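PDB 2J0W: lysine-sensitive aspartokinase 3 from Escherichia coli, which catalyses the ATP-dependent phosphorylation of L-aspartate to 4-phospho-L-aspartate, the first step of lysine biosynthesis, under feedback inhibition by lysine. Local coordinates for residues L110-V115 with G357-G362. Numbering follows the deposited sequence.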
ATOM      1  N   LEU A 110       6.386 -35.781   4.896  1.00 37.94           N
ATOM      2  CA  LEU A 110       6.138 -36.870   5.832  1.00 35.18           C
ATOM      3  C   LEU A 110       4.942 -36.463   6.688  1.00 31.48           C
ATOM      4  O   LEU A 110       4.066 -37.279   6.989  1.00 31.30           O
ATOM      5  CB  LEU A 110       7.369 -37.104   6.712  1.00 33.65           C
ATOM      6  CG  LEU A 110       7.232 -38.159   7.814  1.00 37.45           C
ATOM      7  CD1 LEU A 110       6.855 -39.502   7.208  1.00 44.79           C
ATOM      8  CD2 LEU A 110       8.535 -38.271   8.579  1.00 45.44           C
ATOM      9  N   THR A 111       4.905 -35.187   7.059  1.00 33.48           N
ATOM     10  CA  THR A 111       3.825 -34.639   7.869  1.00 35.74           C
ATOM     11  C   THR A 111       2.456 -34.761   7.164  1.00 37.77           C
ATOM     12  O   THR A 111       1.473 -35.215   7.764  1.00 33.35           O
ATOM     13  CB  THR A 111       4.122 -33.174   8.196  1.00 39.78           C
ATOM     14  OG1 THR A 111       5.162 -33.106   9.184  1.00 38.96           O
ATOM     15  CG2 THR A 111       2.866 -32.474   8.711  1.00 46.83           C
ATOM     16  N   ASP A 112       2.399 -34.373   5.890  1.00 38.31           N
ATOM     17  CA  ASP A 112       1.156 -34.467   5.131  1.00 41.70           C
ATOM     18  C   ASP A 112       0.699 -35.920   5.084  1.00 41.70           C
ATOM     19  O   ASP A 112      -0.491 -36.211   5.206  1.00 40.59           O
ATOM     20  CB  ASP A 112       1.344 -33.943   3.696  1.00 40.14           C
ATOM     21  CG  ASP A 112       0.993 -32.463   3.551  1.00 43.79           C
ATOM     22  OD1 ASP A 112       0.895 -31.762   4.578  1.00 36.73           O
ATOM     23  OD2 ASP A 112       0.825 -31.993   2.405  1.00 48.35           O
ATOM     24  N   GLU A 113       1.653 -36.833   4.912  1.00 43.30           N
ATOM     25  CA  GLU A 113       1.336 -38.258   4.827  1.00 41.05           C
ATOM     26  C   GLU A 113       0.853 -38.836   6.147  1.00 40.64           C
ATOM     27  O   GLU A 113      -0.045 -39.672   6.183  1.00 39.10           O
ATOM     28  CB  GLU A 113       2.550 -39.046   4.361  1.00 37.35           C
ATOM     29  CG  GLU A 113       2.352 -40.560   4.455  1.00 44.52           C
ATOM     30  CD  GLU A 113       1.158 -41.064   3.663  1.00 46.89           C
ATOM     31  OE1 GLU A 113       1.021 -40.693   2.477  1.00 51.28           O
ATOM     32  OE2 GLU A 113       0.364 -41.848   4.222  1.00 54.20           O
ATOM     33  N   LEU A 114       1.465 -38.403   7.238  1.00 39.61           N
ATOM     34  CA  LEU A 114       1.070 -38.902   8.536  1.00 34.02           C
ATOM     35  C   LEU A 114      -0.225 -38.218   8.948  1.00 31.36           C
ATOM     36  O   LEU A 114      -1.152 -38.863   9.428  1.00 31.20           O
ATOM     37  CB  LEU A 114       2.173 -38.609   9.548  1.00 38.95           C
ATOM     38  CG  LEU A 114       2.070 -39.295  10.902  1.00 43.48           C
ATOM     39  CD1 LEU A 114       3.353 -39.050  11.666  1.00 51.40           C
ATOM     40  CD2 LEU A 114       0.885 -38.766  11.665  1.00 41.13           C
ATOM     41  N   VAL A 115      -0.304 -36.907   8.758  1.00 28.42           N
ATOM     42  CA  VAL A 115      -1.515 -36.217   9.173  1.00 30.38           C
ATOM     43  C   VAL A 115      -2.730 -36.628   8.370  1.00 29.78           C
ATOM     44  O   VAL A 115      -3.844 -36.549   8.854  1.00 36.37           O
ATOM     45  CB  VAL A 115      -1.368 -34.687   9.106  1.00 33.04           C
ATOM     46  CG1 VAL A 115      -2.738 -34.047   9.207  1.00 32.08           C
ATOM     47  CG2 VAL A 115      -0.483 -34.186  10.258  1.00 24.90           C
ATOM     48  N   GLY A 357      -0.544 -20.905   7.809  1.00 56.62           N
ATOM     49  CA  GLY A 357      -1.764 -21.680   7.710  1.00 54.96           C
ATOM     50  C   GLY A 357      -1.386 -23.057   7.165  1.00 53.13           C
ATOM     51  O   GLY A 357      -2.238 -23.863   6.790  1.00 50.02           O
ATOM     52  N   SER A 358      -0.085 -23.329   7.116  1.00 55.69           N
ATOM     53  CA  SER A 358       0.390 -24.604   6.619  1.00 55.01           C
ATOM     54  C   SER A 358       0.166 -25.705   7.649  1.00 54.94           C
ATOM     55  O   SER A 358       0.103 -25.448   8.848  1.00 52.17           O
ATOM     56  CB  SER A 358       1.870 -24.542   6.282  1.00 53.82           C
ATOM     57  OG  SER A 358       2.330 -25.845   5.972  1.00 57.95           O
ATOM     58  N   THR A 359       0.037 -26.933   7.161  1.00 54.97           N
ATOM     59  CA  THR A 359      -0.184 -28.092   8.010  1.00 52.79           C
ATOM     60  C   THR A 359       1.054 -28.350   8.871  1.00 53.43           C
ATOM     61  O   THR A 359       0.960 -28.887   9.973  1.00 49.64           O
ATOM     62  CB  THR A 359      -0.477 -29.326   7.148  1.00 51.35           C
ATOM     63  OG1 THR A 359      -1.654 -29.081   6.377  1.00 44.27           O
ATOM     64  CG2 THR A 359      -0.681 -30.554   8.016  1.00 54.86           C
ATOM     65  N   SER A 360       2.221 -27.968   8.371  1.00 58.94           N
ATOM     66  CA  SER A 360       3.446 -28.175   9.128  1.00 64.35           C
ATOM     67  C   SER A 360       3.827 -26.915   9.909  1.00 67.41           C
ATOM     68  O   SER A 360       3.973 -25.831   9.345  1.00 65.11           O
ATOM     69  CB  SER A 360       4.584 -28.587   8.187  1.00 64.94           C
ATOM     70  OG  SER A 360       5.635 -29.190   8.916  1.00 75.70           O
ATOM     71  N   THR A 361       3.980 -27.079  11.219  1.00 73.41           N
ATOM     72  CA  THR A 361       4.346 -25.991  12.123  1.00 79.35           C
ATOM     73  C   THR A 361       5.579 -25.202  11.684  1.00 84.59           C
ATOM     74  O   THR A 361       5.498 -23.995  11.422  1.00 83.01           O
ATOM     75  CB  THR A 361       4.618 -26.533  13.546  1.00 77.75           C
ATOM     76  OG1 THR A 361       4.857 -27.945  13.480  1.00 76.05           O
ATOM     77  CG2 THR A 361       3.442 -26.251  14.471  1.00 78.90           C
ATOM     78  N   GLY A 362       6.710 -25.904  11.612  1.00 89.27           N
ATOM     79  CA  GLY A 362       7.977 -25.296  11.236  1.00 94.34           C
ATOM     80  C   GLY A 362       8.050 -24.480   9.959  1.00 98.49           C
ATOM     81  O   GLY A 362       9.146 -24.127   9.524  1.00 98.97           O
TER
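Thr111 and Asp112, on the helix 108-131, face Ser360 and Thr359 of the irregular loop 357-362, with the CA atoms of Thr111 and Ser360 6.6 Å apart. Thr359 is the residue that reaches across. Its chi1 of -61° sets OG1 beside the backbone N and leaves the methyl CG2 anti to it, directed at the helix, where it lies 4.1 Å from CG2 of Thr111 and 4.2 Å from CG1 of Val115. The two threonine side chains run past one another in opposite directions, and their closest atoms are the CG2 methyls. The hydroxyls Thr111 OG1 and Ser360 OG stand 4.0 Å apart, too far for a hydrogen bond. From the next position of the helix comes Asp112, whose carboxylate oxygen OD1 lies 3.8 Å from CB of Thr359. That approach is van der Waals only: Thr195 OG1 is hydrogen-bonded both to Asp112 OD1 and to Thr359 OG1, and thus links the two indirectly. Gly153 does likewise, giving its N to Asp112 OD2 and its carbonyl O to Thr359 OG1. Within the loop, Ser358 OG accepts a hydrogen bond from the backbone N of Ser360 at 3.2 Å, an ST turn around Thr359. Val115 also packs on Thr45, and Thr359 lies near Arg198, both substrate-binding residues. The contact is thus a small interdomain interface, in which a loop of the ACT region docks on an amino acid kinase helix beside the aspartate site of this R-state aspartokinase.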